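Local coordinates for protein phenol hydroxylase component phN (Pseudomonas stutzeri, PDB 3U52) that probably forms the diiron-bearing subunit of a bacterial multicomponent monooxygenase that uses molecular oxygen to hydroxylate phenol, at residues Ser48-Glu51 with Asp52-Arg55; Phe54-Met58 with Asp59-Lys63; Met237-Gly240 with Leu241-Lys245; Lys308-Arg312 with Tyr313-Pro317. All blocks are in the same frame, centred on the assembly; numbering follows the deposited sequence.

Interaction 1: Ser48-Glu51 with Asp52-Arg55; sequences SQWE and DPFR
Trp50 and Asp52 meet through a bridging water in the extended loop that leads from helix 30-33 to helix 58-81, a connection laid along helix 220-250 of the hydroxylase's helical diiron domain. At Asp52 the carboxylate oxygen OD2 lies near the plane of the indole, at its edge, 3.8 Å from Trp50 CD1. The ring nitrogen does not bond to it directly: Trp50 NE1 gives its hydrogen to the water at 3.1 Å, and the water in turn donates to Asp52 OD2 at 2.9 Å. That oxygen also takes part in a salt bridge with Arg19, so a buried carboxylate has both a charged mate and a water. Pro53 follows, its ring crossing the indole at about a right angle, with CD 3.8 Å from Trp50 NE1 and approaching obliquely. The indole gets there because its CG lies anti to the backbone N (chi1 -180°), which carries the ring toward helix 220-250, where Phe246 meets it edge-to-face and Leu239 packs against it; Trp50 also lines a pocket occupied by xenon. Were Trp50 cut back to alanine, the water would probably lose its N-H donor and a gap would open beside Pro53, Leu239 and Phe246, at the xenon pocket. Further on, Arg55, extended from CG to NE, runs beside Glu51, both side chains pointing the same way. The opposite charges probably attract, but they lie beyond a salt bridge: Glu51 OE1 is at the edge of the guanidinium, 4.1 Å from Arg55 NH1, the two flat groups turned 47° apart.

Interaction 2: Phe54-Met58 with Asp59-Lys63; sequences FRLTM and DAYWK
The first turn of helix 58-81 forms here, with Thr57 at the N-cap position and a Met-aromatic contact between Met58 and Trp62. Two backbone bonds start the helix, Tyr61 N to Thr57 O and Trp62 N to Met58 O; Met58 O also lies 3.1 Å above the plane of the Trp62 ring, toward its rim. Although Thr57 occupies the N-cap, its hydroxyl makes no capping bond; OG1 instead donates to Asp59 OD1, a very short bond of 2.5 Å. Asp59 CG stands between its own backbone N and carbonyl carbon (chi1 56°), which turns the carboxylate back toward the threonine. The Met58 chain bends at both chi2 and chi3 and so curls its methyl over one face of the indole, with CE 3.9 Å from the centroid of the Trp62 five-membered ring. SD lies above the same ring but farther off, at 5.4 Å. CE also touches Tyr61 CD1 at 3.8 Å, so that one methyl touches both aromatic side chains. Before the helix, Leu56 splits its branches: CD2 reaches Ala60 CB at 3.8 Å, while CD1 comes to the edge of the Tyr61 ring. Trp62 NE1 and Tyr61 OH each bond to an aromatic side chain of another protein's chain, and Tyr61 OH also bonds to Asp137. Leu56 and Tyr61 pack on Met133 of helix 125-155 and Arg235 of helix 220-250, while Thr57 touches Tyr14 of helix 10-16.

Interaction 3: Met237-Gly240 with Leu241-Lys245; sequences MTLG and LEVIK
Leu239 CG stands anti to its backbone N (chi1 166°), and Val243, one turn later, sets CG2 anti to its carbonyl carbon; together these choices bring Leu239 CD1 and Val243 CG2 to 3.6 Å, with the two side chains crossing at a slant. The same Val243 methyl also lies 3.3 Å from Leu239 O, resting close to the carbonyl that accepts from its own backbone nitrogen. That bond, Val243 N to Leu239 O, measures 2.8 Å. Glu242 N to Thr238 O is similar in length at 2.9 Å, whereas Ile244 N to Gly240 O stretches to 3.3 Å. Leu241 N to Met237 O, at 3.1 Å, completes four consecutive i-to-i+4 bonds, the regular alpha-helical pattern of helix 220-250, whose preceding turn carries the iron ligands Glu233 and His236. Gly240 presents no side chain on this turn, and its carbonyl oxygen is approached by Ile244 CG1 at 3.5 Å. The Thr238 hydroxyl turns back along the helix to bond with Ala234 O. Glu242 bends at chi2 (54°) after an extended first torsion, and its OE2 accepts from the backbone N of Glu51 in the loop before helix 58-81. Leu239 meets Ala130 and Gln134 of helix 125-155. Toward helix 187-216, Met237 and Leu241 both lean on Tyr200, and Ile244 packs against Phe196.

Interaction 4: Lys308-Arg312 with Tyr313-Pro317; sequences KDLER and YGIRP
Leu310 O accepts two backbone hydrogen bonds, from Tyr313 N at 3.0 Å and from Ile315 N at 3.3 Å, the donors arriving from opposite faces of its carbonyl plane. With Gly314 N to Glu311 O at 2.9 Å, the longer of these makes the Schellman motif that ends helix 291-310. Gly314 is the C-prime residue; its positive phi (90°) would jam a side chain against the preceding carbonyl oxygen. Around this turn, Leu310 CB meets Ile315 CG2 at 3.8 Å, the two side chains running alongside each other, and Leu310 CD2 touches Tyr313 CE1. Arg312 CG, set between its backbone N and carbonyl carbon (chi1 75°), lies over one face of the tyrosine, 3.9 Å from the centroid of the Tyr313 ring in a CH-pi contact, while the guanidinium is inclined to the ring by 43°. Tyr313 OH bonds to Glu249 of helix 220-250. With a serine in place of Tyr313, Arg312 CG would probably lose its aromatic support and Glu249 its phenol partner. The chemistry thus divides the work: backbone N-H groups of the turn satisfy the carbonyls of Leu310 and Glu311, while Tyr313 and Ile315 pack the departing chain on helices 220-250 and 254-283.

In the fold
Interactions 1 and 2 run in series, sharing Phe54 and Arg55 as a loop becomes helix 58-81, whereas interaction 3 is a mid-helix turn of helix 220-250 between interactions 1 and 4. Glu242 ties interaction 3 to interaction 1, and Lys245 forms a salt bridge with Asp309 of interaction 4. Interactions 1 and 4 lie about 22 Å apart between centres and do not touch; each mixes buried anchors with exposed charged residues. Water and longer-range charge attraction mark the first, helix-ending backbone bonds the last. Interactions 2 and 3 have no exposed residue among those touching, and interaction 2 alone faces another protein's chain, through Thr57, Met58 and Asp59 as well as its aromatic residues.

Interaction 1: Ser48-Glu51 with Asp52-Arg55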
loop_
_atom_site.group_PDB
_atom_site.type_symbol
_atom_site.label_atom_id
_atom_site.label_comp_id
_atom_site.label_asym_id
_atom_site.label_seq_id
_atom_site.Cartn_x
_atom_site.Cartn_y
_atom_site.Cartn_z
ATOM N N SER A 48 23.633 -23.424 -26.137
ATOM C CA SER A 48 23.697 -22.021 -26.573
ATOM C C SER A 48 22.483 -21.624 -27.436
ATOM O O SER A 48 22.158 -20.430 -27.606
ATOM C CB SER A 48 25.002 -21.757 -27.326
ATOM O OG SER A 48 24.846 -22.164 -28.677
ATOM N N GLN A 49 21.779 -22.615 -27.950
ATOM C CA GLN A 49 20.540 -22.299 -28.628
ATOM C C GLN A 49 19.364 -21.981 -27.699
ATOM O O GLN A 49 18.283 -21.595 -28.169
ATOM C CB GLN A 49 20.213 -23.380 -29.626
ATOM C CG GLN A 49 21.263 -23.398 -30.701
ATOM C CD GLN A 49 21.122 -24.568 -31.602
ATOM O OE1 GLN A 49 21.267 -24.426 -32.821
ATOM N NE2 GLN A 49 20.853 -25.744 -31.031
ATOM N N TRP A 50 19.580 -22.122 -26.391
ATOM C CA TRP A 50 18.618 -21.612 -25.399
ATOM C C TRP A 50 18.362 -20.111 -25.611
ATOM O O TRP A 50 19.325 -19.322 -25.654
ATOM C CB TRP A 50 19.163 -21.863 -23.971
ATOM C CG TRP A 50 18.225 -21.376 -22.908
ATOM C CD1 TRP A 50 18.274 -20.191 -22.239
ATOM C CD2 TRP A 50 17.082 -22.060 -22.431
ATOM N NE1 TRP A 50 17.219 -20.093 -21.354
ATOM C CE2 TRP A 50 16.470 -21.232 -21.454
ATOM C CE3 TRP A 50 16.513 -23.316 -22.710
ATOM C CZ2 TRP A 50 15.310 -21.626 -20.741
ATOM C CZ3 TRP A 50 15.343 -23.694 -22.020
ATOM C CH2 TRP A 50 14.753 -22.838 -21.053
ATOM N N GLU A 51 17.099 -19.709 -25.778
ATOM C CA GLU A 51 16.728 -18.286 -25.836
ATOM C C GLU A 51 16.176 -17.874 -24.489
ATOM O O GLU A 51 15.270 -18.540 -23.978
ATOM C CB GLU A 51 15.657 -18.011 -26.919
ATOM C CG GLU A 51 16.145 -18.171 -28.393
ATOM C CD GLU A 51 17.368 -17.312 -28.744
ATOM O OE1 GLU A 51 17.404 -16.099 -28.358
ATOM O OE2 GLU A 51 18.298 -17.856 -29.423
ATOM N N ASP A 52 16.714 -16.812 -23.906
ATOM C CA ASP A 52 16.281 -16.379 -22.557
ATOM C C ASP A 52 14.816 -15.984 -22.614
ATOM O O ASP A 52 14.423 -15.231 -23.484
ATOM C CB ASP A 52 17.157 -15.235 -22.023
ATOM C CG ASP A 52 18.675 -15.555 -22.116
ATOM O OD1 ASP A 52 19.392 -14.828 -22.829
ATOM O OD2 ASP A 52 19.162 -16.520 -21.508
ATOM N N PRO A 53 13.982 -16.576 -21.750
ATOM C CA PRO A 53 12.544 -16.256 -21.774
ATOM C C PRO A 53 12.213 -14.873 -21.228
ATOM O O PRO A 53 11.097 -14.355 -21.478
ATOM C CB PRO A 53 11.908 -17.358 -20.938
ATOM C CG PRO A 53 13.020 -17.855 -20.022
ATOM C CD PRO A 53 14.318 -17.637 -20.784
ATOM N N PHE A 54 13.154 -14.292 -20.484
ATOM C CA PHE A 54 13.060 -12.918 -19.972
ATOM C C PHE A 54 14.496 -12.520 -19.688
ATOM O O PHE A 54 15.344 -13.395 -19.461
ATOM C CB PHE A 54 12.234 -12.822 -18.669
ATOM C CG PHE A 54 12.446 -13.975 -17.714
ATOM C CD1 PHE A 54 13.488 -13.967 -16.797
ATOM C CD2 PHE A 54 11.609 -15.096 -17.762
ATOM C CE1 PHE A 54 13.678 -15.100 -15.920
ATOM C CE2 PHE A 54 11.803 -16.195 -16.928
ATOM C CZ PHE A 54 12.846 -16.177 -15.989
ATOM N N ARG A 55 14.761 -11.209 -19.694
ATOM C CA ARG A 55 16.114 -10.680 -19.511
ATOM C C ARG A 55 16.166 -9.668 -18.376
ATOM O O ARG A 55 16.280 -8.469 -18.620
ATOM C CB ARG A 55 16.641 -10.028 -20.791
ATOM C CG ARG A 55 16.762 -10.962 -21.973
ATOM C CD ARG A 55 17.216 -10.271 -23.246
ATOM N NE ARG A 55 17.488 -11.293 -24.273
ATOM C CZ ARG A 55 16.588 -11.817 -25.110
ATOM N NH1 ARG A 55 16.957 -12.751 -25.977
ATOM N NH2 ARG A 55 15.320 -11.423 -25.094
HETATM O O HOH W 1 17.621 -17.719 -19.425
#

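Interaction 2: Phe54-Met58 with Asp59-Lys63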
loop_
_atom_site.group_PDB
_atom_site.type_symbol
_atom_site.label_atom_id
_atom_site.label_comp_id
_atom_site.label_asym_id
_atom_site.label_seq_id
_atom_site.Cartn_x
_atom_site.Cartn_y
_atom_site.Cartn_z
ATOM N N PHE A 54 13.154 -14.292 -20.484
ATOM C CA PHE A 54 13.060 -12.918 -19.972
ATOM C C PHE A 54 14.496 -12.520 -19.688
ATOM O O PHE A 54 15.344 -13.395 -19.461
ATOM C CB PHE A 54 12.234 -12.822 -18.669
ATOM C CG PHE A 54 12.446 -13.975 -17.714
ATOM C CD1 PHE A 54 13.488 -13.967 -16.797
ATOM C CD2 PHE A 54 11.609 -15.096 -17.762
ATOM C CE1 PHE A 54 13.678 -15.100 -15.920
ATOM C CE2 PHE A 54 11.803 -16.195 -16.928
ATOM C CZ PHE A 54 12.846 -16.177 -15.989
ATOM N N ARG A 55 14.761 -11.209 -19.694
ATOM C CA ARG A 55 16.114 -10.680 -19.511
ATOM C C ARG A 55 16.166 -9.668 -18.376
ATOM O O ARG A 55 16.280 -8.469 -18.620
ATOM C CB ARG A 55 16.641 -10.028 -20.791
ATOM C CG ARG A 55 16.762 -10.962 -21.973
ATOM C CD ARG A 55 17.216 -10.271 -23.246
ATOM N NE ARG A 55 17.488 -11.293 -24.273
ATOM C CZ ARG A 55 16.588 -11.817 -25.110
ATOM N NH1 ARG A 55 16.957 -12.751 -25.977
ATOM N NH2 ARG A 55 15.320 -11.423 -25.094
ATOM N N LEU A 56 16.149 -10.158 -17.146
ATOM C CA LEU A 56 16.121 -9.333 -15.961
ATOM C C LEU A 56 17.379 -9.505 -15.129
ATOM O O LEU A 56 17.594 -10.560 -14.514
ATOM C CB LEU A 56 14.959 -9.781 -15.084
ATOM C CG LEU A 56 13.621 -9.074 -15.027
ATOM C CD1 LEU A 56 12.833 -9.841 -13.958
ATOM C CD2 LEU A 56 13.776 -7.618 -14.625
ATOM N N THR A 57 18.212 -8.493 -15.073
ATOM C CA THR A 57 19.378 -8.627 -14.211
ATOM C C THR A 57 18.927 -8.497 -12.746
ATOM O O THR A 57 17.765 -8.132 -12.493
ATOM C CB THR A 57 20.468 -7.632 -14.579
ATOM O OG1 THR A 57 19.896 -6.324 -14.589
ATOM C CG2 THR A 57 21.059 -7.963 -15.940
ATOM N N MET A 58 19.784 -8.876 -11.798
ATOM C CA MET A 58 19.363 -8.908 -10.402
ATOM C C MET A 58 18.943 -7.522 -9.857
ATOM O O MET A 58 18.003 -7.441 -9.082
ATOM C CB MET A 58 20.404 -9.545 -9.488
ATOM C CG MET A 58 20.450 -11.065 -9.578
ATOM S SD MET A 58 18.824 -11.862 -9.477
ATOM C CE MET A 58 18.061 -11.243 -8.010
ATOM N N ASP A 59 19.634 -6.460 -10.273
ATOM C CA ASP A 59 19.331 -5.088 -9.799
ATOM C C ASP A 59 17.873 -4.747 -10.121
ATOM O O ASP A 59 17.136 -4.319 -9.248
ATOM C CB ASP A 59 20.303 -4.037 -10.423
ATOM C CG ASP A 59 20.313 -4.054 -11.964
ATOM O OD1 ASP A 59 20.597 -5.106 -12.567
ATOM O OD2 ASP A 59 20.028 -3.015 -12.614
ATOM N N ALA A 60 17.475 -4.985 -11.370
ATOM C CA ALA A 60 16.126 -4.716 -11.865
ATOM C C ALA A 60 15.066 -5.630 -11.240
ATOM O O ALA A 60 13.948 -5.174 -10.971
ATOM C CB ALA A 60 16.121 -4.909 -13.355
ATOM N N TYR A 61 15.419 -6.909 -10.998
ATOM C CA TYR A 61 14.533 -7.850 -10.263
ATOM C C TYR A 61 14.211 -7.296 -8.848
ATOM O O TYR A 61 13.034 -7.138 -8.474
ATOM C CB TYR A 61 15.157 -9.262 -10.191
ATOM C CG TYR A 61 14.255 -10.256 -9.473
ATOM C CD1 TYR A 61 14.353 -10.446 -8.078
ATOM C CD2 TYR A 61 13.285 -10.956 -10.180
ATOM C CE1 TYR A 61 13.490 -11.316 -7.390
ATOM C CE2 TYR A 61 12.399 -11.857 -9.498
ATOM C CZ TYR A 61 12.519 -12.018 -8.116
ATOM O OH TYR A 61 11.662 -12.873 -7.439
ATOM N N TRP A 62 15.242 -6.974 -8.061
ATOM C CA TRP A 62 15.054 -6.454 -6.728
ATOM C C TRP A 62 14.228 -5.193 -6.729
ATOM O O TRP A 62 13.309 -5.070 -5.915
ATOM C CB TRP A 62 16.397 -6.115 -6.070
ATOM C CG TRP A 62 17.272 -7.365 -5.752
ATOM C CD1 TRP A 62 16.871 -8.574 -5.255
ATOM C CD2 TRP A 62 18.670 -7.428 -5.880
ATOM N NE1 TRP A 62 17.978 -9.397 -5.036
ATOM C CE2 TRP A 62 19.093 -8.703 -5.408
ATOM C CE3 TRP A 62 19.645 -6.486 -6.267
ATOM C CZ2 TRP A 62 20.444 -9.093 -5.414
ATOM C CZ3 TRP A 62 20.997 -6.885 -6.266
ATOM C CH2 TRP A 62 21.369 -8.168 -5.848
ATOM N N LYS A 63 14.548 -4.266 -7.641
ATOM C CA LYS A 63 13.881 -2.977 -7.679
ATOM C C LYS A 63 12.387 -3.147 -7.953
ATOM O O LYS A 63 11.544 -2.515 -7.297
ATOM C CB LYS A 63 14.489 -2.109 -8.774
ATOM C CG LYS A 63 13.933 -0.684 -8.838
ATOM C CD LYS A 63 14.441 0.008 -10.073
ATOM C CE LYS A 63 13.833 1.427 -10.216
ATOM N NZ LYS A 63 14.264 2.034 -11.503
#

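Interaction 3: Met237-Gly240 with Leu241-Lys245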
loop_
_atom_site.group_PDB
_atom_site.type_symbol
_atom_site.label_atom_id
_atom_site.label_comp_id
_atom_site.label_asym_id
_atom_site.label_seq_id
_atom_site.Cartn_x
_atom_site.Cartn_y
_atom_site.Cartn_z
ATOM N N MET A 237 5.090 -18.489 -17.671
ATOM C CA MET A 237 4.532 -19.012 -18.925
ATOM C C MET A 237 5.535 -18.998 -20.071
ATOM O O MET A 237 5.558 -19.927 -20.863
ATOM C CB MET A 237 3.290 -18.220 -19.372
ATOM C CG MET A 237 2.182 -18.256 -18.365
ATOM S SD MET A 237 0.768 -17.253 -18.906
ATOM C CE MET A 237 -0.031 -18.413 -20.027
ATOM N N THR A 238 6.334 -17.936 -20.178
ATOM C CA THR A 238 7.340 -17.862 -21.213
ATOM C C THR A 238 8.442 -18.899 -21.033
ATOM O O THR A 238 8.928 -19.493 -22.028
ATOM C CB THR A 238 7.958 -16.451 -21.346
ATOM O OG1 THR A 238 6.920 -15.458 -21.295
ATOM C CG2 THR A 238 8.653 -16.374 -22.697
ATOM N N LEU A 239 8.856 -19.140 -19.780
ATOM C CA LEU A 239 9.797 -20.240 -19.550
ATOM C C LEU A 239 9.189 -21.581 -20.042
ATOM O O LEU A 239 9.862 -22.343 -20.750
ATOM C CB LEU A 239 10.312 -20.279 -18.090
ATOM C CG LEU A 239 11.054 -21.512 -17.530
ATOM C CD1 LEU A 239 12.329 -21.781 -18.328
ATOM C CD2 LEU A 239 11.426 -21.286 -16.057
ATOM N N GLY A 240 7.920 -21.834 -19.731
ATOM C CA GLY A 240 7.260 -23.105 -20.103
ATOM C C GLY A 240 7.275 -23.318 -21.608
ATOM O O GLY A 240 7.539 -24.427 -22.091
ATOM N N LEU A 241 6.999 -22.251 -22.344
ATOM C CA LEU A 241 7.006 -22.260 -23.831
ATOM C C LEU A 241 8.433 -22.495 -24.353
ATOM O O LEU A 241 8.639 -23.353 -25.195
ATOM C CB LEU A 241 6.520 -20.907 -24.347
ATOM C CG LEU A 241 5.622 -20.749 -25.575
ATOM C CD1 LEU A 241 6.029 -19.473 -26.320
ATOM C CD2 LEU A 241 5.578 -22.027 -26.471
ATOM N N GLU A 242 9.417 -21.754 -23.829
ATOM C CA GLU A 242 10.824 -21.977 -24.201
ATOM C C GLU A 242 11.264 -23.418 -23.978
ATOM O O GLU A 242 11.889 -24.027 -24.870
ATOM C CB GLU A 242 11.790 -21.008 -23.479
ATOM C CG GLU A 242 13.308 -21.190 -23.906
ATOM C CD GLU A 242 13.604 -21.120 -25.455
ATOM O OE1 GLU A 242 12.766 -20.594 -26.239
ATOM O OE2 GLU A 242 14.712 -21.559 -25.913
ATOM N N VAL A 243 10.935 -23.949 -22.793
ATOM C CA VAL A 243 11.250 -25.329 -22.390
ATOM C C VAL A 243 10.805 -26.344 -23.458
ATOM O O VAL A 243 11.645 -27.113 -23.914
ATOM C CB VAL A 243 10.706 -25.695 -20.921
ATOM C CG1 VAL A 243 10.686 -27.214 -20.653
ATOM C CG2 VAL A 243 11.570 -25.000 -19.828
ATOM N N ILE A 244 9.518 -26.383 -23.850
ATOM C CA ILE A 244 9.124 -27.467 -24.806
ATOM C C ILE A 244 9.742 -27.281 -26.158
ATOM O O ILE A 244 10.133 -28.266 -26.744
ATOM C CB ILE A 244 7.596 -27.723 -25.080
ATOM C CG1 ILE A 244 6.799 -26.524 -24.735
ATOM C CG2 ILE A 244 7.095 -29.160 -24.505
ATOM C CD1 ILE A 244 6.547 -25.631 -25.874
ATOM N N LYS A 245 9.802 -26.037 -26.655
ATOM C CA LYS A 245 10.415 -25.760 -27.957
ATOM C C LYS A 245 11.889 -26.109 -27.953
ATOM O O LYS A 245 12.328 -26.836 -28.840
ATOM C CB LYS A 245 10.181 -24.328 -28.412
ATOM C CG LYS A 245 8.666 -24.028 -28.516
ATOM C CD LYS A 245 8.343 -22.770 -29.303
ATOM C CE LYS A 245 6.907 -22.854 -29.876
ATOM N NZ LYS A 245 6.583 -21.670 -30.802
#

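Interaction 4: Lys308-Arg312 with Tyr313-Pro317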
loop_
_atom_site.group_PDB
_atom_site.type_symbol
_atom_site.label_atom_id
_atom_site.label_comp_id
_atom_site.label_asym_id
_atom_site.label_seq_id
_atom_site.Cartn_x
_atom_site.Cartn_y
_atom_site.Cartn_z
ATOM N N LYS A 308 -1.657 -27.164 -32.120
ATOM C CA LYS A 308 -1.479 -26.970 -33.574
ATOM C C LYS A 308 -0.078 -26.433 -33.889
ATOM O O LYS A 308 0.561 -26.862 -34.841
ATOM C CB LYS A 308 -2.551 -26.030 -34.143
ATOM C CG LYS A 308 -3.092 -26.451 -35.536
ATOM C CD LYS A 308 -4.514 -25.856 -35.751
ATOM C CE LYS A 308 -5.313 -26.567 -36.884
ATOM N NZ LYS A 308 -6.445 -25.741 -37.480
ATOM N N ASP A 309 0.399 -25.501 -33.073
ATOM C CA ASP A 309 1.780 -25.017 -33.097
ATOM C C ASP A 309 2.791 -26.181 -32.956
ATOM O O ASP A 309 3.765 -26.229 -33.692
ATOM C CB ASP A 309 1.918 -23.987 -31.963
ATOM C CG ASP A 309 3.167 -23.112 -32.053
ATOM O OD1 ASP A 309 3.247 -22.290 -33.001
ATOM O OD2 ASP A 309 4.023 -23.173 -31.106
ATOM N N LEU A 310 2.551 -27.135 -32.053
ATOM C CA LEU A 310 3.518 -28.194 -31.756
ATOM C C LEU A 310 3.541 -29.325 -32.804
ATOM O O LEU A 310 4.470 -30.153 -32.823
ATOM C CB LEU A 310 3.305 -28.761 -30.313
ATOM C CG LEU A 310 3.450 -27.784 -29.117
ATOM C CD1 LEU A 310 3.384 -28.519 -27.758
ATOM C CD2 LEU A 310 4.760 -27.029 -29.192
ATOM N N GLU A 311 2.524 -29.361 -33.672
ATOM C CA GLU A 311 2.473 -30.300 -34.793
ATOM C C GLU A 311 3.699 -30.263 -35.709
ATOM O O GLU A 311 4.092 -31.298 -36.231
ATOM C CB GLU A 311 1.236 -30.064 -35.634
ATOM C CG GLU A 311 -0.036 -30.629 -35.040
ATOM C CD GLU A 311 -1.235 -30.459 -35.971
ATOM O OE1 GLU A 311 -2.291 -29.982 -35.495
ATOM O OE2 GLU A 311 -1.099 -30.776 -37.181
ATOM N N ARG A 312 4.299 -29.080 -35.895
ATOM C CA ARG A 312 5.526 -28.939 -36.699
ATOM C C ARG A 312 6.686 -29.778 -36.181
ATOM O O ARG A 312 7.585 -30.107 -36.947
ATOM C CB ARG A 312 5.959 -27.469 -36.843
ATOM C CG ARG A 312 6.608 -26.809 -35.628
ATOM C CD ARG A 312 7.077 -25.388 -35.987
ATOM N NE ARG A 312 8.536 -25.178 -35.898
ATOM C CZ ARG A 312 9.476 -25.668 -36.725
ATOM N NH1 ARG A 312 9.162 -26.465 -37.751
ATOM N NH2 ARG A 312 10.756 -25.375 -36.503
ATOM N N TYR A 313 6.655 -30.118 -34.888
ATOM C CA TYR A 313 7.689 -30.968 -34.249
ATOM C C TYR A 313 7.323 -32.433 -34.274
ATOM O O TYR A 313 8.118 -33.260 -33.848
ATOM C CB TYR A 313 7.918 -30.564 -32.796
ATOM C CG TYR A 313 8.304 -29.128 -32.602
ATOM C CD1 TYR A 313 7.446 -28.231 -31.965
ATOM C CD2 TYR A 313 9.521 -28.658 -33.078
ATOM C CE1 TYR A 313 7.792 -26.911 -31.791
ATOM C CE2 TYR A 313 9.892 -27.328 -32.913
ATOM C CZ TYR A 313 9.025 -26.464 -32.262
ATOM O OH TYR A 313 9.434 -25.157 -32.113
ATOM N N GLY A 314 6.140 -32.773 -34.774
ATOM C CA GLY A 314 5.690 -34.165 -34.699
ATOM C C GLY A 314 4.896 -34.478 -33.424
ATOM O O GLY A 314 4.688 -35.651 -33.100
ATOM N N ILE A 315 4.436 -33.450 -32.710
ATOM C CA ILE A 315 3.701 -33.656 -31.434
ATOM C C ILE A 315 2.182 -33.732 -31.708
ATOM O O ILE A 315 1.671 -32.986 -32.525
ATOM C CB ILE A 315 4.038 -32.513 -30.401
ATOM C CG1 ILE A 315 5.472 -32.636 -29.876
ATOM C CG2 ILE A 315 2.981 -32.379 -29.265
ATOM C CD1 ILE A 315 5.773 -33.879 -29.043
ATOM N N ARG A 316 1.465 -34.663 -31.098
ATOM C CA ARG A 316 -0.015 -34.684 -31.243
ATOM C C ARG A 316 -0.652 -34.222 -29.916
ATOM O O ARG A 316 0.033 -34.165 -28.895
ATOM C CB ARG A 316 -0.525 -36.077 -31.628
ATOM C CG ARG A 316 -0.032 -37.152 -30.666
ATOM C CD ARG A 316 -0.863 -38.414 -30.578
ATOM N NE ARG A 316 -0.219 -39.369 -29.673
ATOM C CZ ARG A 316 -0.300 -39.312 -28.340
ATOM N NH1 ARG A 316 -1.021 -38.358 -27.754
ATOM N NH2 ARG A 316 0.332 -40.200 -27.588
ATOM N N PRO A 317 -1.960 -33.868 -29.937
ATOM C CA PRO A 317 -2.596 -33.445 -28.671
ATOM C C PRO A 317 -2.571 -34.582 -27.641
ATOM O O PRO A 317 -2.453 -35.802 -28.014
ATOM C CB PRO A 317 -4.036 -33.062 -29.086
ATOM C CG PRO A 317 -4.042 -33.018 -30.595
ATOM C CD PRO A 317 -2.890 -33.827 -31.104
#